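Local structure of uncharacterized protein (Bacteroides ovatus, 4IRT) at residues M311-A315 / F330-E334; S275-Q279 / Q299-T303. The protein is of unknown function but, as a putative neuraminidase built on a BNR-repeat beta-propeller, may act on sialic acid-containing glycans. One frame throughout, in Å; residues are numbered along the deposited sequence.

Contact 1 (M311-A315 / F330-E334)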
loop_
_atom_site.group_PDB
_atom_site.type_symbol
_atom_site.label_atom_id
_atom_site.label_comp_id
_atom_site.label_asym_id
_atom_site.label_seq_id
_atom_site.Cartn_x
_atom_site.Cartn_y
_atom_site.Cartn_z
HETATM N N MSE A 311 18.325 -0.081 -8.306
HETATM C CA MSE A 311 17.580 -0.088 -7.034
HETATM C C MSE A 311 17.561 1.318 -6.503
HETATM O O MSE A 311 18.595 2.017 -6.456
HETATM C CB MSE A 311 18.136 -1.029 -5.932
HETATM C CG MSE A 311 17.138 -1.323 -4.779
HETATM SE SE MSE A 311 18.008 -1.984 -3.107
HETATM C CE MSE A 311 19.332 -0.576 -2.713
ATOM N N ILE A 312 16.392 1.750 -6.064
ATOM C CA ILE A 312 16.298 3.049 -5.420
ATOM C C ILE A 312 16.814 2.867 -3.972
ATOM O O ILE A 312 16.415 1.920 -3.271
ATOM C CB ILE A 312 14.868 3.609 -5.446
ATOM C CG1 ILE A 312 14.348 3.706 -6.887
ATOM C CG2 ILE A 312 14.841 4.982 -4.801
ATOM C CD1 ILE A 312 12.845 3.802 -6.995
ATOM N N PRO A 313 17.706 3.760 -3.520
ATOM C CA PRO A 313 18.386 3.600 -2.238
ATOM C C PRO A 313 17.511 3.719 -1.003
ATOM O O PRO A 313 17.963 3.398 0.097
ATOM C CB PRO A 313 19.402 4.761 -2.226
ATOM C CG PRO A 313 19.413 5.321 -3.593
ATOM C CD PRO A 313 18.122 4.982 -4.225
ATOM N N ILE A 314 16.293 4.233 -1.170
ATOM C CA ILE A 314 15.362 4.339 -0.058
ATOM C C ILE A 314 14.022 3.690 -0.453
ATOM O O ILE A 314 13.662 3.606 -1.640
ATOM C CB ILE A 314 15.147 5.789 0.417
ATOM C CG1 ILE A 314 14.469 6.633 -0.639
ATOM C CG2 ILE A 314 16.475 6.449 0.797
ATOM C CD1 ILE A 314 14.191 8.050 -0.207
ATOM N N ALA A 315 13.302 3.215 0.560
ATOM C CA ALA A 315 12.000 2.604 0.357
ATOM C C ALA A 315 10.901 3.637 0.350
ATOM O O ALA A 315 10.972 4.630 1.067
ATOM C CB ALA A 315 11.718 1.599 1.454
ATOM N N PHE A 330 10.381 3.259 7.226
ATOM C CA PHE A 330 11.169 3.404 6.034
ATOM C C PHE A 330 12.401 2.483 6.018
ATOM O O PHE A 330 12.570 1.651 6.893
ATOM C CB PHE A 330 11.559 4.862 5.844
ATOM C CG PHE A 330 12.566 5.382 6.822
ATOM C CD1 PHE A 330 12.185 5.790 8.098
ATOM C CD2 PHE A 330 13.902 5.557 6.442
ATOM C CE1 PHE A 330 13.106 6.356 8.966
ATOM C CE2 PHE A 330 14.823 6.086 7.324
ATOM C CZ PHE A 330 14.429 6.468 8.599
ATOM N N ARG A 331 13.194 2.613 4.967
ATOM C CA ARG A 331 14.447 1.856 4.839
ATOM C C ARG A 331 15.370 2.715 4.009
ATOM O O ARG A 331 14.978 3.202 2.943
ATOM C CB ARG A 331 14.146 0.503 4.201
ATOM C CG ARG A 331 15.345 -0.350 3.766
ATOM C CD ARG A 331 15.862 0.007 2.387
ATOM N NE ARG A 331 14.883 -0.321 1.369
ATOM C CZ ARG A 331 14.914 0.084 0.104
ATOM N NH1 ARG A 331 15.868 0.895 -0.363
ATOM N NH2 ARG A 331 13.978 -0.355 -0.711
ATOM N N ASP A 332 16.616 2.852 4.450
ATOM C CA ASP A 332 17.549 3.806 3.833
ATOM C C ASP A 332 18.953 3.213 3.784
ATOM O O ASP A 332 19.482 2.768 4.804
ATOM C CB ASP A 332 17.508 5.112 4.651
ATOM C CG ASP A 332 18.174 6.322 3.953
ATOM O OD1 ASP A 332 19.110 6.175 3.129
ATOM O OD2 ASP A 332 17.765 7.458 4.322
ATOM N N GLU A 333 19.565 3.224 2.600
ATOM C CA GLU A 333 20.989 2.860 2.467
ATOM C C GLU A 333 21.902 3.615 3.436
ATOM O O GLU A 333 22.907 3.058 3.917
ATOM C CB GLU A 333 21.504 3.107 1.054
ATOM C CG GLU A 333 21.175 1.984 0.088
ATOM C CD GLU A 333 21.960 2.065 -1.224
ATOM O OE1 GLU A 333 22.919 2.873 -1.328
ATOM O OE2 GLU A 333 21.592 1.318 -2.153
ATOM N N GLU A 334 21.554 4.858 3.743
ATOM C CA GLU A 334 22.309 5.636 4.738
ATOM C C GLU A 334 22.322 5.011 6.118
ATOM O O GLU A 334 23.172 5.364 6.928
ATOM C CB GLU A 334 21.729 7.058 4.918
ATOM C CG GLU A 334 22.117 8.012 3.818
ATOM C CD GLU A 334 21.893 9.482 4.174
ATOM O OE1 GLU A 334 21.381 9.816 5.258
ATOM O OE2 GLU A 334 22.241 10.308 3.346
HETATM O O HOH W 1 20.805 1.383 -4.744
HETATM O O HOH W 2 13.772 0.349 -3.654
#
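Arg331 NH1 donates to Ile312 O, 3.1 Å away, and the oxygen lies in the plane of the guanidinium. Arg331 CG is anti to its own backbone N (chi1 170°); bends at chi2 and chi3 then carry the cation back over Ala315, whose N lies over the centre of the guanidinium, 3.5 Å above its plane. Water 2 donates to Ile312 O and accepts from Arg331 NH2, while Trp365 O is bonded to NE. Water 1 donates to both Glu333 OE2 and Met311 O.

Two backbone bonds accompany the single beta bridge of Ile314 with Asp332: Ala315 N to Arg331 O, 2.9 Å, and Glu333 N to Pro313 O, 3.0 Å.

In the packing, Ala315 CB comes within 3.7 Å of Arg331 NH2, a side chain small enough to let the flat cation settle close to the backbone. The extended Glu333 brings CD within 3.8 Å of Pro313 CB. Ile314 CG2 lies 3.5 Å from Asp332 OD1, on a carboxylate held by its salt bridge to Arg298.

A leucine in place of Arg331 would probably leave Ile312 O and Trp365 O without their guanidinium donor and let the 311-315 loop shift. By bonding these main-chain oxygens, the arginine probably helps hold the connection entering strand 318-322 in place.

Contact 2 (S275-Q279 / Q299-T303)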
loop_
_atom_site.group_PDB
_atom_site.type_symbol
_atom_site.label_atom_id
_atom_site.label_comp_id
_atom_site.label_asym_id
_atom_site.label_seq_id
_atom_site.Cartn_x
_atom_site.Cartn_y
_atom_site.Cartn_z
ATOM N N SER A 275 18.969 21.442 -3.631
ATOM C CA SER A 275 19.618 20.209 -3.221
ATOM C C SER A 275 19.451 19.175 -4.335
ATOM O O SER A 275 18.610 19.368 -5.211
ATOM C CB SER A 275 18.910 19.668 -1.963
ATOM O OG SER A 275 19.530 18.501 -1.465
ATOM N N ASP A 276 20.259 18.115 -4.308
ATOM C CA ASP A 276 20.029 16.923 -5.179
ATOM C C ASP A 276 19.640 15.687 -4.337
ATOM O O ASP A 276 19.700 14.536 -4.817
ATOM C CB ASP A 276 21.263 16.612 -6.035
ATOM C CG ASP A 276 22.539 16.523 -5.222
ATOM O OD1 ASP A 276 22.481 16.724 -3.984
ATOM O OD2 ASP A 276 23.604 16.258 -5.821
ATOM N N VAL A 277 19.246 15.909 -3.084
ATOM C CA VAL A 277 18.985 14.799 -2.152
ATOM C C VAL A 277 17.496 14.631 -1.803
ATOM O O VAL A 277 16.917 15.448 -1.096
ATOM C CB VAL A 277 19.728 15.021 -0.830
ATOM C CG1 VAL A 277 19.465 13.877 0.139
ATOM C CG2 VAL A 277 21.224 15.230 -1.063
ATOM N N PRO A 278 16.878 13.527 -2.246
ATOM C CA PRO A 278 15.477 13.300 -1.898
ATOM C C PRO A 278 15.328 13.129 -0.400
ATOM O O PRO A 278 16.222 12.568 0.242
ATOM C CB PRO A 278 15.145 11.995 -2.648
ATOM C CG PRO A 278 16.147 11.948 -3.764
ATOM C CD PRO A 278 17.397 12.487 -3.153
ATOM N N GLN A 279 14.205 13.597 0.156
ATOM C CA GLN A 279 13.964 13.547 1.587
ATOM C C GLN A 279 12.569 13.037 1.813
ATOM O O GLN A 279 11.652 13.406 1.071
ATOM C CB GLN A 279 14.039 14.961 2.207
ATOM C CG GLN A 279 15.343 15.703 1.975
ATOM C CD GLN A 279 16.505 15.204 2.829
ATOM O OE1 GLN A 279 16.347 14.331 3.694
ATOM N NE2 GLN A 279 17.676 15.750 2.580
ATOM N N GLN A 299 21.807 13.011 3.575
ATOM C CA GLN A 299 22.987 13.617 2.964
ATOM C C GLN A 299 23.336 13.077 1.573
ATOM O O GLN A 299 24.097 13.710 0.839
ATOM C CB GLN A 299 24.207 13.289 3.852
ATOM C CG GLN A 299 24.114 13.842 5.259
ATOM C CD GLN A 299 23.895 15.337 5.213
ATOM O OE1 GLN A 299 24.790 16.077 4.808
ATOM N NE2 GLN A 299 22.686 15.786 5.564
ATOM N N THR A 300 22.851 11.887 1.257
ATOM C CA THR A 300 23.302 11.134 0.094
ATOM C C THR A 300 22.313 11.285 -1.069
ATOM O O THR A 300 21.159 10.873 -0.962
ATOM C CB THR A 300 23.451 9.645 0.442
ATOM O OG1 THR A 300 24.182 9.548 1.667
ATOM C CG2 THR A 300 24.175 8.866 -0.660
ATOM N N PRO A 301 22.768 11.910 -2.162
ATOM C CA PRO A 301 21.926 12.155 -3.319
ATOM C C PRO A 301 21.604 10.908 -4.099
ATOM O O PRO A 301 22.358 9.936 -4.060
ATOM C CB PRO A 301 22.759 13.095 -4.193
ATOM C CG PRO A 301 24.178 12.843 -3.793
ATOM C CD PRO A 301 24.102 12.533 -2.317
ATOM N N PHE A 302 20.462 10.942 -4.784
ATOM C CA PHE A 302 20.186 10.011 -5.868
ATOM C C PHE A 302 19.152 10.672 -6.753
ATOM O O PHE A 302 18.581 11.700 -6.387
ATOM C CB PHE A 302 19.702 8.627 -5.391
ATOM C CG PHE A 302 18.318 8.607 -4.795
ATOM C CD1 PHE A 302 17.195 8.373 -5.583
ATOM C CD2 PHE A 302 18.144 8.768 -3.426
ATOM C CE1 PHE A 302 15.929 8.317 -5.009
ATOM C CE2 PHE A 302 16.880 8.733 -2.849
ATOM C CZ PHE A 302 15.773 8.497 -3.636
ATOM N N THR A 303 18.923 10.082 -7.917
ATOM C CA THR A 303 17.906 10.580 -8.841
ATOM C C THR A 303 17.137 9.414 -9.371
ATOM O O THR A 303 17.682 8.312 -9.513
ATOM C CB THR A 303 18.503 11.420 -9.995
ATOM O OG1 THR A 303 17.427 12.004 -10.746
ATOM C CG2 THR A 303 19.397 10.587 -10.915
#
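Pro278 sets CG over one face of the Phe302 ring: this atom stands 3.5 Å from the ring centroid and 18° off the normal, a CH-pi contact. Pro278 is near the start of strand 278-285, the third strand of a four-stranded antiparallel blade of the beta-propeller, and Phe302 belongs to the long connection that leaves the blade's last strand for the next blade. The pairing suits both residue types, since proline presents polarised C-H groups on a rigid ring and phenylalanine offers a flat pi surface. Pro278 CG is offset toward the rim of the aromatic ring, nearest Phe302 CE2 at 3.4 Å. With chi1 at 70°, Phe302 CG stands between its backbone N and carbonyl carbon, and this turns the ring back to Pro278 although its CB points away.

Val277 extends the apolar surface. Its branches reach different parts of the connection, CG1 lying 3.6 Å from Thr300 O and CG2 meeting Pro301 CB at 4.1 Å, as a beta-branched residue can. Beside it the Asp276 carboxylate runs alongside Pro301, with CG 3.6 Å from the proline CB.

The two segments share no direct hydrogen bond; Arg298 ties them together instead, its NH1 bonding both Pro278 O and Thr300 O. Pro301, having no N-H, makes no amide demand where Val277 CG2 packs against its nitrogen, whereas the Phe302 N is buried with no partner. At the head of the 275-279 segment an ST turn shapes the approach to the strand: Ser275 OG accepts from Val277 N at 3.1 Å.

In the fold
The centres of the contacts lie about 11 Å apart, on the same side of the chain's centre. Along the chain contact 2 closes at Thr303 before contact 1 opens at Met311, and both draw on the long connection between strands 290-294 and 318-322. Contact 2 fastens it to the blade spanning 255-294, and contact 1 to the blade spanning 318-356. They also touch directly. The Phe302 ring is sandwiched between Pro278 on one face and Ile312 and Pro313 on the other, with Ile312 CG2 3.5 Å from Phe302 CE1; Glu334 OE2 probably accepts from both Thr300 OG1 and Gln299 N. Neighbouring propeller blades are thus joined through their shared connection.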